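Intracellular protein transport protein USO1 (Saccharomyces cerevisiae S288c, PDB 6LSU) is required for protein transport from the ER to the Golgi complex, as a membrane-tethering homodimer whose globular head, the part present here, precedes a long coiled-coil tail. Local coordinates at residues L344-N349 against I402-I407; N505-L510 against P514-F519; D621-C626 against D673-K678. One frame throughout, in Å; residues are numbered along the deposited sequence.

Contact 1: residues L344-N349 against I402-I407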
ATOM      1  N   LEU A 344      -7.877   0.277 -14.706  1.00 51.07           N
ATOM      2  CA  LEU A 344      -6.837  -0.677 -14.252  1.00 52.49           C
ATOM      3  C   LEU A 344      -7.451  -1.629 -13.204  1.00 56.87           C
ATOM      4  O   LEU A 344      -7.055  -2.812 -13.181  1.00 57.09           O
ATOM      5  CB  LEU A 344      -5.638   0.089 -13.685  1.00 49.16           C
ATOM      6  CG  LEU A 344      -4.787   0.847 -14.711  1.00 48.72           C
ATOM      7  CD1 LEU A 344      -3.721   1.649 -14.007  1.00 51.33           C
ATOM      8  CD2 LEU A 344      -4.113  -0.071 -15.713  1.00 46.93           C
ATOM      9  N   ALA A 345      -8.355  -1.119 -12.353  1.00 51.02           N
ATOM     10  CA  ALA A 345      -8.996  -1.942 -11.303  1.00 54.09           C
ATOM     11  C   ALA A 345      -9.849  -3.043 -11.988  1.00 52.06           C
ATOM     12  O   ALA A 345      -9.762  -4.147 -11.541  1.00 51.82           O
ATOM     13  CB  ALA A 345      -9.784  -1.065 -10.330  1.00 50.04           C
ATOM     14  N   PHE A 346     -10.548  -2.768 -13.091  1.00 53.19           N
ATOM     15  CA  PHE A 346     -11.685  -3.584 -13.626  1.00 52.22           C
ATOM     16  C   PHE A 346     -11.322  -4.325 -14.912  1.00 49.46           C
ATOM     17  O   PHE A 346     -11.960  -5.286 -15.262  1.00 57.17           O
ATOM     18  CB  PHE A 346     -12.957  -2.758 -13.829  1.00 47.70           C
ATOM     19  CG  PHE A 346     -13.427  -2.107 -12.549  1.00 51.38           C
ATOM     20  CD1 PHE A 346     -13.595  -2.857 -11.398  1.00 50.87           C
ATOM     21  CD2 PHE A 346     -13.711  -0.754 -12.491  1.00 53.20           C
ATOM     22  CE1 PHE A 346     -14.004  -2.270 -10.208  1.00 55.71           C
ATOM     23  CE2 PHE A 346     -14.119  -0.171 -11.292  1.00 58.65           C
ATOM     24  CZ  PHE A 346     -14.221  -0.924 -10.141  1.00 57.08           C
ATOM     25  N   PHE A 347     -10.305  -3.910 -15.620  1.00 52.72           N
ATOM     26  CA  PHE A 347      -9.988  -4.479 -16.943  1.00 54.27           C
ATOM     27  C   PHE A 347      -9.592  -5.925 -16.709  1.00 59.59           C
ATOM     28  O   PHE A 347      -8.999  -6.256 -15.614  1.00 47.33           O
ATOM     29  CB  PHE A 347      -8.851  -3.669 -17.552  1.00 60.04           C
ATOM     30  CG  PHE A 347      -8.455  -3.962 -18.980  1.00 69.25           C
ATOM     31  CD1 PHE A 347      -9.314  -3.687 -20.038  1.00 70.85           C
ATOM     32  CD2 PHE A 347      -7.158  -4.373 -19.280  1.00 68.69           C
ATOM     33  CE1 PHE A 347      -8.912  -3.917 -21.353  1.00 79.35           C
ATOM     34  CE2 PHE A 347      -6.762  -4.611 -20.589  1.00 67.66           C
ATOM     35  CZ  PHE A 347      -7.632  -4.371 -21.627  1.00 73.78           C
ATOM     36  N   HIS A 348      -9.779  -6.743 -17.736  1.00 60.43           N
ATOM     37  CA  HIS A 348      -9.570  -8.196 -17.584  1.00 62.84           C
ATOM     38  C   HIS A 348      -8.062  -8.500 -17.491  1.00 61.02           C
ATOM     39  O   HIS A 348      -7.693  -9.368 -16.682  1.00 67.03           O
ATOM     40  CB  HIS A 348     -10.336  -8.952 -18.682  1.00 57.76           C
ATOM     41  CG  HIS A 348      -9.820  -8.707 -20.047  1.00 59.24           C
ATOM     42  ND1 HIS A 348     -10.258  -7.633 -20.820  1.00 62.60           N
ATOM     43  CD2 HIS A 348      -8.851  -9.348 -20.749  1.00 57.90           C
ATOM     44  CE1 HIS A 348      -9.611  -7.640 -21.976  1.00 66.62           C
ATOM     45  NE2 HIS A 348      -8.751  -8.702 -21.962  1.00 65.15           N
ATOM     46  N   ASN A 349      -7.237  -7.874 -18.332  1.00 60.47           N
ATOM     47  CA  ASN A 349      -5.797  -8.245 -18.457  1.00 63.30           C
ATOM     48  C   ASN A 349      -4.994  -7.353 -17.502  1.00 57.85           C
ATOM     49  O   ASN A 349      -4.311  -6.466 -17.983  1.00 61.82           O
ATOM     50  CB  ASN A 349      -5.333  -8.156 -19.909  1.00 66.23           C
ATOM     51  CG  ASN A 349      -3.864  -8.449 -20.079  1.00 68.85           C
ATOM     52  OD1 ASN A 349      -3.395  -9.487 -19.618  1.00 80.93           O
ATOM     53  ND2 ASN A 349      -3.152  -7.540 -20.751  1.00 63.29           N
ATOM     54  N   ILE A 402     -22.009  -0.762 -17.139  1.00 74.31           N
ATOM     55  CA  ILE A 402     -22.397  -1.087 -15.737  1.00 69.97           C
ATOM     56  C   ILE A 402     -21.842  -0.004 -14.837  1.00 58.53           C
ATOM     57  O   ILE A 402     -20.711   0.436 -15.003  1.00 56.42           O
ATOM     58  CB  ILE A 402     -21.930  -2.493 -15.332  1.00 74.17           C
ATOM     59  CG1 ILE A 402     -22.529  -3.563 -16.260  1.00 82.28           C
ATOM     60  CG2 ILE A 402     -22.275  -2.762 -13.891  1.00 67.54           C
ATOM     61  CD1 ILE A 402     -21.672  -3.893 -17.452  1.00 83.73           C
ATOM     62  N   PRO A 403     -22.642   0.459 -13.863  1.00 56.71           N
ATOM     63  CA  PRO A 403     -22.165   1.381 -12.843  1.00 56.04           C
ATOM     64  C   PRO A 403     -21.045   0.757 -12.010  1.00 59.88           C
ATOM     65  O   PRO A 403     -21.149  -0.377 -11.614  1.00 59.62           O
ATOM     66  CB  PRO A 403     -23.368   1.671 -11.970  1.00 55.60           C
ATOM     67  CG  PRO A 403     -24.528   1.256 -12.788  1.00 55.26           C
ATOM     68  CD  PRO A 403     -24.049   0.126 -13.679  1.00 57.49           C
ATOM     69  N   VAL A 404     -19.974   1.540 -11.810  1.00 66.88           N
ATOM     70  CA  VAL A 404     -18.774   1.147 -11.009  1.00 55.71           C
ATOM     71  C   VAL A 404     -19.242   0.688  -9.618  1.00 52.79           C
ATOM     72  O   VAL A 404     -18.854  -0.363  -9.153  1.00 59.98           O
ATOM     73  CB  VAL A 404     -17.765   2.298 -11.040  1.00 56.97           C
ATOM     74  CG1 VAL A 404     -17.145   2.652  -9.696  1.00 65.37           C
ATOM     75  CG2 VAL A 404     -16.695   1.981 -12.060  1.00 63.67           C
ATOM     76  N   VAL A 405     -20.202   1.339  -9.014  1.00 55.00           N
ATOM     77  CA  VAL A 405     -20.572   0.951  -7.620  1.00 57.57           C
ATOM     78  C   VAL A 405     -21.124  -0.487  -7.625  1.00 59.27           C
ATOM     79  O   VAL A 405     -20.771  -1.253  -6.736  1.00 57.91           O
ATOM     80  CB  VAL A 405     -21.532   1.957  -6.991  1.00 49.41           C
ATOM     81  CG1 VAL A 405     -22.037   1.474  -5.652  1.00 51.79           C
ATOM     82  CG2 VAL A 405     -20.845   3.290  -6.861  1.00 54.11           C
ATOM     83  N   SER A 406     -21.997  -0.818  -8.577  1.00 58.37           N
ATOM     84  CA  SER A 406     -22.497  -2.201  -8.808  1.00 60.19           C
ATOM     85  C   SER A 406     -21.330  -3.204  -8.931  1.00 55.54           C
ATOM     86  O   SER A 406     -21.336  -4.199  -8.161  1.00 59.02           O
ATOM     87  CB  SER A 406     -23.411  -2.220 -10.032  1.00 59.51           C
ATOM     88  OG  SER A 406     -24.598  -1.501  -9.722  1.00 61.01           O
ATOM     89  N   ILE A 407     -20.331  -2.965  -9.788  1.00 53.90           N
ATOM     90  CA  ILE A 407     -19.161  -3.896  -9.933  1.00 52.48           C
ATOM     91  C   ILE A 407     -18.459  -4.074  -8.583  1.00 49.70           C
ATOM     92  O   ILE A 407     -18.029  -5.115  -8.285  1.00 52.50           O
ATOM     93  CB  ILE A 407     -18.165  -3.437 -10.996  1.00 56.97           C
ATOM     94  CG1 ILE A 407     -18.856  -3.182 -12.332  1.00 61.19           C
ATOM     95  CG2 ILE A 407     -17.039  -4.469 -11.168  1.00 56.97           C
ATOM     96  CD1 ILE A 407     -17.895  -2.888 -13.398  1.00 63.07           C
TER
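I407, whose methyl CG2 meets the F346 ring across this contact, has its backbone fixed by a helical hydrogen bond from I407 N to P403 O, 3.3 Å long; no hydrogen bond joins the two segments. The setting is the armadillo-repeat solenoid of the globular head, where F346, in ARM 6, packs against V404 and I407, in ARM 7. P403 ends strand 399-403 and is the N-cap residue of helix 404-414, and V404 and I407, three residues apart in that helix, present their methyls to the same ring. F346 is the last residue of helix 337-346 before F347 leaves helical geometry, and its CB points at the opposing helix; its CG lies beside the backbone N, opposite the carbonyl carbon (chi1 -59°), which carries the ring into the seam. The two aliphatic partners divide the ring along its length. On one flank, V404 CG2 comes to 3.4 Å from F346 CE2 and to 4.1 Å from CD2 of the same ring. On the other, I407 CG2 sits 3.8 Å from F346 CD1. Both methyls approach the ring obliquely. The V404 and F346 side chains run at about a right angle to each other. One face of the ring is occupied from within its own helix, with A345 CB 4.2 Å above its plane and over its centre. Further along helix 404-414, W411 adds an edge-to-face ring contact with F346, while V381 and Y383 of strand 380-384 touch I407. All three contacting residues are buried, and the join is wholly apolar. I407 CG2 straddles the CD1-CE1 side of F346, its distance to CE1 being 3.9 Å.

Contact 2: residues N505-L510 against P514-F519; sequences NYDAEL and PFKLFF
The carboxylate of D507 is approached by K516 from above its plane: NZ stands 56° out of it and meets OD2. This K516 NZ to D507 OD2 pair, 3.1 Å apart, is a hydrogen-bonded salt bridge, and the two side chains cross at about a right angle. Within the helix, away from the turn, the F515 ring has F518 CD2 at its edge, in plane. D507 opens a type I beta turn closed by the backbone bond L510 N to D507 O, 3.1 Å long. The turn lies in the connection from helix 499-504 to helix 514-528, so the contact folds a linker back onto the first turns of the helix it leads into. A bend at chi3 (78°) in the otherwise extended K516 chain directs its amine to the turn. L510 packs beside the salt bridge with its two methyls: CD1 lies 3.8 Å from K516 CE, and CD2 lies 4.1 Å from L517 CG. Helix 577-590 flanks this apolar patch, with I578 touching L510 and Y582 touching L517, while Y414 of helix 404-414 touches K516. At the join itself, L510 O and P514 N are 3.2 Å apart but cannot bond, since proline has no N-H to give. K516 is buried, and the evidence is of one carboxylate oxygen pairing with its amine; the nearby negative charge probably favours the protonated lysine and offsets the cost of burying it.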
ATOM      1  N   ASN A 505     -31.472 -13.389   3.032  1.00 63.46           N
ATOM      2  CA  ASN A 505     -31.795 -14.650   2.323  1.00 67.42           C
ATOM      3  C   ASN A 505     -30.862 -15.726   2.835  1.00 68.20           C
ATOM      4  O   ASN A 505     -29.839 -15.389   3.480  1.00 66.98           O
ATOM      5  CB  ASN A 505     -31.723 -14.594   0.802  1.00 69.99           C
ATOM      6  CG  ASN A 505     -32.852 -13.779   0.204  1.00 82.52           C
ATOM      7  OD1 ASN A 505     -33.564 -13.087   0.935  1.00 91.29           O
ATOM      8  ND2 ASN A 505     -32.992 -13.815  -1.122  1.00 91.46           N
ATOM      9  N   TYR A 506     -31.292 -16.969   2.622  1.00 70.66           N
ATOM     10  CA  TYR A 506     -30.588 -18.174   3.072  1.00 70.53           C
ATOM     11  C   TYR A 506     -29.810 -18.660   1.859  1.00 73.13           C
ATOM     12  O   TYR A 506     -30.391 -18.716   0.753  1.00 76.56           O
ATOM     13  CB  TYR A 506     -31.564 -19.199   3.653  1.00 69.70           C
ATOM     14  CG  TYR A 506     -30.883 -20.491   4.010  1.00 74.13           C
ATOM     15  CD1 TYR A 506     -30.032 -20.565   5.112  1.00 68.96           C
ATOM     16  CD2 TYR A 506     -30.994 -21.604   3.187  1.00 69.34           C
ATOM     17  CE1 TYR A 506     -29.354 -21.735   5.400  1.00 76.14           C
ATOM     18  CE2 TYR A 506     -30.316 -22.780   3.466  1.00 70.51           C
ATOM     19  CZ  TYR A 506     -29.500 -22.848   4.578  1.00 74.49           C
ATOM     20  OH  TYR A 506     -28.847 -24.011   4.868  1.00 78.92           O
ATOM     21  N   ASP A 507     -28.522 -18.935   2.040  1.00 73.36           N
ATOM     22  CA  ASP A 507     -27.698 -19.538   0.959  1.00 77.57           C
ATOM     23  C   ASP A 507     -27.136 -20.825   1.551  1.00 79.26           C
ATOM     24  O   ASP A 507     -26.362 -20.740   2.519  1.00 80.01           O
ATOM     25  CB  ASP A 507     -26.647 -18.555   0.415  1.00 76.12           C
ATOM     26  CG  ASP A 507     -25.896 -19.027  -0.819  1.00 79.02           C
ATOM     27  OD1 ASP A 507     -26.501 -19.701  -1.674  1.00100.27           O
ATOM     28  OD2 ASP A 507     -24.691 -18.750  -0.905  1.00 86.02           O
ATOM     29  N   ALA A 508     -27.593 -21.971   1.061  1.00 83.50           N
ATOM     30  CA  ALA A 508     -27.259 -23.294   1.630  1.00 81.36           C
ATOM     31  C   ALA A 508     -25.753 -23.489   1.500  1.00 82.39           C
ATOM     32  O   ALA A 508     -25.156 -24.102   2.412  1.00 76.55           O
ATOM     33  CB  ALA A 508     -28.005 -24.368   0.883  1.00 86.58           C
ATOM     34  N   GLU A 509     -25.181 -22.940   0.413  1.00 89.43           N
ATOM     35  CA  GLU A 509     -23.747 -23.075   0.033  1.00 88.30           C
ATOM     36  C   GLU A 509     -22.954 -21.859   0.529  1.00 83.72           C
ATOM     37  O   GLU A 509     -21.798 -21.671   0.046  1.00 87.91           O
ATOM     38  CB  GLU A 509     -23.597 -23.219  -1.484  1.00 92.26           C
ATOM     39  CG  GLU A 509     -24.807 -23.844  -2.162  1.00106.49           C
ATOM     40  CD  GLU A 509     -24.485 -24.760  -3.329  1.00114.32           C
ATOM     41  OE1 GLU A 509     -24.016 -25.894  -3.070  1.00117.54           O
ATOM     42  OE2 GLU A 509     -24.694 -24.343  -4.488  1.00122.49           O
ATOM     43  N   LEU A 510     -23.512 -21.065   1.458  1.00 72.92           N
ATOM     44  CA  LEU A 510     -22.779 -19.901   2.025  1.00 72.37           C
ATOM     45  C   LEU A 510     -21.413 -20.388   2.532  1.00 71.66           C
ATOM     46  O   LEU A 510     -20.425 -19.671   2.424  1.00 77.44           O
ATOM     47  CB  LEU A 510     -23.591 -19.240   3.137  1.00 73.83           C
ATOM     48  CG  LEU A 510     -22.920 -18.052   3.819  1.00 75.16           C
ATOM     49  CD1 LEU A 510     -22.573 -16.985   2.801  1.00 79.29           C
ATOM     50  CD2 LEU A 510     -23.822 -17.445   4.891  1.00 74.47           C
ATOM     51  N   PRO A 514     -17.873 -17.746   2.681  1.00 52.06           N
ATOM     52  CA  PRO A 514     -18.306 -17.157   3.946  1.00 61.06           C
ATOM     53  C   PRO A 514     -18.195 -15.620   3.911  1.00 60.48           C
ATOM     54  O   PRO A 514     -19.124 -14.946   4.383  1.00 62.84           O
ATOM     55  CB  PRO A 514     -17.385 -17.796   5.008  1.00 57.55           C
ATOM     56  CG  PRO A 514     -16.201 -18.324   4.161  1.00 55.28           C
ATOM     57  CD  PRO A 514     -16.819 -18.737   2.847  1.00 52.29           C
ATOM     58  N   PHE A 515     -17.111 -15.114   3.309  1.00 61.20           N
ATOM     59  CA  PHE A 515     -16.706 -13.686   3.339  1.00 59.15           C
ATOM     60  C   PHE A 515     -17.798 -12.807   2.696  1.00 57.67           C
ATOM     61  O   PHE A 515     -18.036 -11.655   3.165  1.00 58.97           O
ATOM     62  CB  PHE A 515     -15.302 -13.550   2.739  1.00 58.54           C
ATOM     63  CG  PHE A 515     -14.274 -13.826   3.799  1.00 54.95           C
ATOM     64  CD1 PHE A 515     -14.177 -12.973   4.867  1.00 55.33           C
ATOM     65  CD2 PHE A 515     -13.464 -14.928   3.750  1.00 60.20           C
ATOM     66  CE1 PHE A 515     -13.283 -13.213   5.877  1.00 58.68           C
ATOM     67  CE2 PHE A 515     -12.560 -15.168   4.769  1.00 61.25           C
ATOM     68  CZ  PHE A 515     -12.487 -14.320   5.838  1.00 64.12           C
ATOM     69  N   LYS A 516     -18.526 -13.339   1.720  1.00 50.10           N
ATOM     70  CA  LYS A 516     -19.745 -12.655   1.223  1.00 55.74           C
ATOM     71  C   LYS A 516     -20.591 -12.111   2.391  1.00 62.78           C
ATOM     72  O   LYS A 516     -21.110 -10.965   2.313  1.00 62.25           O
ATOM     73  CB  LYS A 516     -20.628 -13.634   0.478  1.00 54.71           C
ATOM     74  CG  LYS A 516     -21.990 -13.101   0.134  1.00 56.87           C
ATOM     75  CD  LYS A 516     -22.627 -13.858  -0.991  1.00 59.42           C
ATOM     76  CE  LYS A 516     -23.200 -15.186  -0.535  1.00 63.13           C
ATOM     77  NZ  LYS A 516     -23.766 -15.898  -1.708  1.00 62.46           N
ATOM     78  N   LEU A 517     -20.783 -12.908   3.442  1.00 61.01           N
ATOM     79  CA  LEU A 517     -21.618 -12.454   4.573  1.00 61.27           C
ATOM     80  C   LEU A 517     -20.808 -11.459   5.409  1.00 52.50           C
ATOM     81  O   LEU A 517     -21.323 -10.458   5.848  1.00 51.94           O
ATOM     82  CB  LEU A 517     -22.040 -13.682   5.369  1.00 63.77           C
ATOM     83  CG  LEU A 517     -23.273 -13.563   6.248  1.00 59.81           C
ATOM     84  CD1 LEU A 517     -22.958 -14.202   7.577  1.00 61.31           C
ATOM     85  CD2 LEU A 517     -23.758 -12.146   6.419  1.00 56.49           C
ATOM     86  N   PHE A 518     -19.523 -11.716   5.566  1.00 55.51           N
ATOM     87  CA  PHE A 518     -18.606 -10.907   6.418  1.00 52.25           C
ATOM     88  C   PHE A 518     -18.539  -9.457   5.909  1.00 52.24           C
ATOM     89  O   PHE A 518     -18.732  -8.509   6.663  1.00 56.02           O
ATOM     90  CB  PHE A 518     -17.236 -11.554   6.471  1.00 51.84           C
ATOM     91  CG  PHE A 518     -16.238 -10.643   7.147  1.00 56.64           C
ATOM     92  CD1 PHE A 518     -16.235 -10.495   8.522  1.00 58.15           C
ATOM     93  CD2 PHE A 518     -15.443  -9.791   6.389  1.00 55.60           C
ATOM     94  CE1 PHE A 518     -15.373  -9.572   9.122  1.00 66.72           C
ATOM     95  CE2 PHE A 518     -14.604  -8.874   6.990  1.00 52.57           C
ATOM     96  CZ  PHE A 518     -14.557  -8.768   8.357  1.00 57.45           C
ATOM     97  N   PHE A 519     -18.329  -9.291   4.608  1.00 54.45           N
ATOM     98  CA  PHE A 519     -18.377  -7.990   3.898  1.00 51.87           C
ATOM     99  C   PHE A 519     -19.728  -7.327   4.104  1.00 49.63           C
ATOM    100  O   PHE A 519     -19.725  -6.159   4.625  1.00 50.83           O
ATOM    101  CB  PHE A 519     -17.917  -8.172   2.456  1.00 51.67           C
ATOM    102  CG  PHE A 519     -16.431  -8.400   2.345  1.00 45.39           C
ATOM    103  CD1 PHE A 519     -15.541  -7.634   3.081  1.00 43.78           C
ATOM    104  CD2 PHE A 519     -15.915  -9.363   1.469  1.00 48.90           C
ATOM    105  CE1 PHE A 519     -14.169  -7.871   3.001  1.00 48.62           C
ATOM    106  CE2 PHE A 519     -14.541  -9.583   1.355  1.00 45.85           C
ATOM    107  CZ  PHE A 519     -13.680  -8.859   2.144  1.00 47.16           C
TER

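Contact 3: residues D621-C626 against D673-K678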
ATOM      1  N   ASP A 621     -17.515 -24.766  21.584  1.00118.46           N
ATOM      2  CA  ASP A 621     -17.594 -23.564  20.704  1.00105.44           C
ATOM      3  C   ASP A 621     -17.580 -22.297  21.542  1.00 96.15           C
ATOM      4  O   ASP A 621     -18.604 -21.609  21.528  1.00100.47           O
ATOM      5  CB  ASP A 621     -18.879 -23.551  19.876  1.00104.72           C
ATOM      6  CG  ASP A 621     -18.781 -24.271  18.548  1.00103.68           C
ATOM      7  OD1 ASP A 621     -17.750 -24.098  17.874  1.00108.37           O
ATOM      8  OD2 ASP A 621     -19.760 -24.974  18.191  1.00100.06           O
ATOM      9  N   VAL A 622     -16.476 -21.994  22.216  1.00 87.38           N
ATOM     10  CA  VAL A 622     -16.477 -20.970  23.302  1.00 83.95           C
ATOM     11  C   VAL A 622     -16.770 -19.577  22.720  1.00 84.06           C
ATOM     12  O   VAL A 622     -17.326 -18.685  23.485  1.00 76.64           O
ATOM     13  CB  VAL A 622     -15.169 -21.009  24.109  1.00 83.26           C
ATOM     14  CG1 VAL A 622     -13.958 -21.218  23.217  1.00 91.20           C
ATOM     15  CG2 VAL A 622     -15.017 -19.768  24.967  1.00 82.23           C
ATOM     16  N   THR A 623     -16.433 -19.366  21.437  1.00 76.73           N
ATOM     17  CA  THR A 623     -16.608 -18.054  20.766  1.00 75.16           C
ATOM     18  C   THR A 623     -18.099 -17.835  20.471  1.00 69.40           C
ATOM     19  O   THR A 623     -18.676 -16.876  21.050  1.00 66.71           O
ATOM     20  CB  THR A 623     -15.712 -17.927  19.531  1.00 82.37           C
ATOM     21  OG1 THR A 623     -14.491 -18.617  19.776  1.00 91.01           O
ATOM     22  CG2 THR A 623     -15.387 -16.485  19.232  1.00 79.25           C
ATOM     23  N   ILE A 624     -18.718 -18.685  19.647  1.00 60.22           N
ATOM     24  CA  ILE A 624     -20.192 -18.641  19.456  1.00 68.84           C
ATOM     25  C   ILE A 624     -20.902 -18.582  20.818  1.00 73.65           C
ATOM     26  O   ILE A 624     -21.782 -17.718  21.029  1.00 66.26           O
ATOM     27  CB  ILE A 624     -20.719 -19.842  18.678  1.00 69.25           C
ATOM     28  CG1 ILE A 624     -19.978 -20.092  17.365  1.00 73.14           C
ATOM     29  CG2 ILE A 624     -22.196 -19.622  18.466  1.00 66.63           C
ATOM     30  CD1 ILE A 624     -20.012 -18.920  16.427  1.00 73.69           C
ATOM     31  N   LYS A 625     -20.533 -19.476  21.730  1.00 74.03           N
ATOM     32  CA  LYS A 625     -21.242 -19.570  23.019  1.00 73.16           C
ATOM     33  C   LYS A 625     -21.201 -18.184  23.666  1.00 67.47           C
ATOM     34  O   LYS A 625     -22.285 -17.721  24.096  1.00 69.98           O
ATOM     35  CB  LYS A 625     -20.683 -20.761  23.803  1.00 84.59           C
ATOM     36  CG  LYS A 625     -20.632 -20.652  25.317  1.00 83.94           C
ATOM     37  CD  LYS A 625     -20.049 -21.911  25.913  1.00 90.45           C
ATOM     38  CE  LYS A 625     -19.241 -21.672  27.173  1.00102.74           C
ATOM     39  NZ  LYS A 625     -18.472 -22.891  27.542  1.00107.32           N
ATOM     40  N   CYS A 626     -20.050 -17.507  23.698  1.00 64.15           N
ATOM     41  CA  CYS A 626     -19.954 -16.170  24.363  1.00 68.10           C
ATOM     42  C   CYS A 626     -20.726 -15.111  23.534  1.00 73.59           C
ATOM     43  O   CYS A 626     -21.340 -14.182  24.128  1.00 65.39           O
ATOM     44  CB  CYS A 626     -18.503 -15.760  24.594  1.00 73.10           C
ATOM     45  SG  CYS A 626     -17.523 -16.911  25.627  1.00 78.25           S
ATOM     46  N   ASP A 673      -9.897 -15.553  25.905  1.00100.05           N
ATOM     47  CA  ASP A 673      -9.652 -16.995  25.598  1.00110.25           C
ATOM     48  C   ASP A 673     -10.400 -17.458  24.331  1.00106.50           C
ATOM     49  O   ASP A 673     -10.513 -18.682  24.134  1.00112.53           O
ATOM     50  CB  ASP A 673      -9.992 -17.867  26.818  1.00113.03           C
ATOM     51  CG  ASP A 673      -9.374 -19.258  26.809  1.00121.00           C
ATOM     52  OD1 ASP A 673      -8.482 -19.514  25.962  1.00126.46           O
ATOM     53  OD2 ASP A 673      -9.790 -20.080  27.654  1.00123.56           O
ATOM     54  N   SER A 674     -10.848 -16.545  23.462  1.00105.47           N
ATOM     55  CA  SER A 674     -11.582 -16.887  22.210  1.00 99.50           C
ATOM     56  C   SER A 674     -10.806 -16.432  20.972  1.00 93.03           C
ATOM     57  O   SER A 674      -9.717 -15.848  21.118  1.00 91.46           O
ATOM     58  CB  SER A 674     -12.955 -16.271  22.211  1.00 98.28           C
ATOM     59  OG  SER A 674     -12.853 -14.858  22.218  1.00 93.43           O
ATOM     60  N   TYR A 675     -11.376 -16.664  19.788  1.00 90.81           N
ATOM     61  CA  TYR A 675     -10.904 -16.084  18.503  1.00 78.52           C
ATOM     62  C   TYR A 675     -10.701 -14.574  18.643  1.00 76.84           C
ATOM     63  O   TYR A 675      -9.699 -14.022  18.149  1.00 78.34           O
ATOM     64  CB  TYR A 675     -11.896 -16.335  17.384  1.00 72.49           C
ATOM     65  CG  TYR A 675     -11.749 -17.695  16.764  1.00 81.60           C
ATOM     66  CD1 TYR A 675     -12.103 -18.843  17.443  1.00 83.63           C
ATOM     67  CD2 TYR A 675     -11.254 -17.836  15.484  1.00 87.35           C
ATOM     68  CE1 TYR A 675     -11.967 -20.097  16.865  1.00 89.86           C
ATOM     69  CE2 TYR A 675     -11.120 -19.080  14.890  1.00 95.70           C
ATOM     70  CZ  TYR A 675     -11.463 -20.224  15.587  1.00 86.31           C
ATOM     71  OH  TYR A 675     -11.353 -21.453  15.008  1.00 79.16           O
ATOM     72  N   PHE A 676     -11.608 -13.895  19.325  1.00 70.57           N
ATOM     73  CA  PHE A 676     -11.493 -12.429  19.480  1.00 73.17           C
ATOM     74  C   PHE A 676     -10.137 -12.100  20.088  1.00 80.46           C
ATOM     75  O   PHE A 676      -9.490 -11.113  19.661  1.00 96.60           O
ATOM     76  CB  PHE A 676     -12.594 -11.869  20.359  1.00 73.07           C
ATOM     77  CG  PHE A 676     -12.611 -10.370  20.464  1.00 70.15           C
ATOM     78  CD1 PHE A 676     -13.253  -9.598  19.497  1.00 72.86           C
ATOM     79  CD2 PHE A 676     -12.030  -9.731  21.549  1.00 66.41           C
ATOM     80  CE1 PHE A 676     -13.289  -8.208  19.601  1.00 73.80           C
ATOM     81  CE2 PHE A 676     -12.116  -8.345  21.676  1.00 69.20           C
ATOM     82  CZ  PHE A 676     -12.710  -7.578  20.688  1.00 64.84           C
ATOM     83  N   SER A 677      -9.709 -12.889  21.062  1.00 92.97           N
ATOM     84  CA  SER A 677      -8.493 -12.599  21.862  1.00 99.10           C
ATOM     85  C   SER A 677      -7.284 -12.437  20.928  1.00101.09           C
ATOM     86  O   SER A 677      -6.442 -11.544  21.198  1.00101.56           O
ATOM     87  CB  SER A 677      -8.260 -13.659  22.901  1.00 94.22           C
ATOM     88  OG  SER A 677      -7.871 -14.875  22.287  1.00 90.33           O
ATOM     89  N   LYS A 678      -7.177 -13.250  19.872  1.00 94.09           N
ATOM     90  CA  LYS A 678      -5.985 -13.155  19.002  1.00102.21           C
ATOM     91  C   LYS A 678      -6.382 -12.526  17.670  1.00 98.68           C
ATOM     92  O   LYS A 678      -6.481 -13.234  16.672  1.00 94.75           O
ATOM     93  CB  LYS A 678      -5.208 -14.475  18.952  1.00121.48           C
ATOM     94  CG  LYS A 678      -3.931 -14.505  19.812  1.00128.05           C
ATOM     95  CD  LYS A 678      -3.359 -13.140  20.260  1.00126.61           C
ATOM     96  CE  LYS A 678      -2.874 -12.244  19.130  1.00128.24           C
ATOM     97  NZ  LYS A 678      -2.978 -10.807  19.481  1.00127.23           N
TER
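T623 has OG1 beside its backbone N (chi1 -34°) and CG2 beside the carbonyl carbon, an arrangement in which both branches reach S674 and Y675. Y675 also has CG beside its backbone N (chi1 -83°), which brings the edge of its ring to the threonine. There T623 OG1 lies 3.3 Å from Y675 CD1, close to the ring plane, and the two side chains cross at about a right angle. The other branch packs on the chain: T623 CG2 is 3.9 Å from S674 CB. V622 adds a looser touch, its CG1 being 4.4 Å from D673 O. The contact seats the loop that follows helix 660-673 against the first turn of helix 622-637, which begins in ARM 10. S674 meets the threonine through CB, while its OG is hydrogen-bonded to F670 O and accepts a weak bond from F676 N. S677 N to S674 O, 3.0 Å, shapes the backbone beyond. Y675 also meets Y700 edge-to-face. Since no hydrogen bond crosses between the segments, the join rests on van der Waals packing, with a threonine oxygen near the C-H rim of an aromatic ring, which may be weakly favourable.

Overall arrangement
The three contacts follow one another along the head, with centres about 23 Å apart from contact 1 to contact 2 and about 21 Å from contact 2 to contact 3; none touches another. Shared helices connect their surroundings. Helix 404-414, which supplies half of contact 1, also lies against K516 and F519 of segment 514-519, and helix 577-590 borders both L510 and L517 of contact 2 and I624 of segment 621-626. Contacts 1 and 2 are buried, contact 3 partly so. Contact 1 is purely apolar and joins two repeats; contact 2, local in sequence, adds a salt bridge; contact 3 sets a helix start against a loop with no hydrogen bond between them.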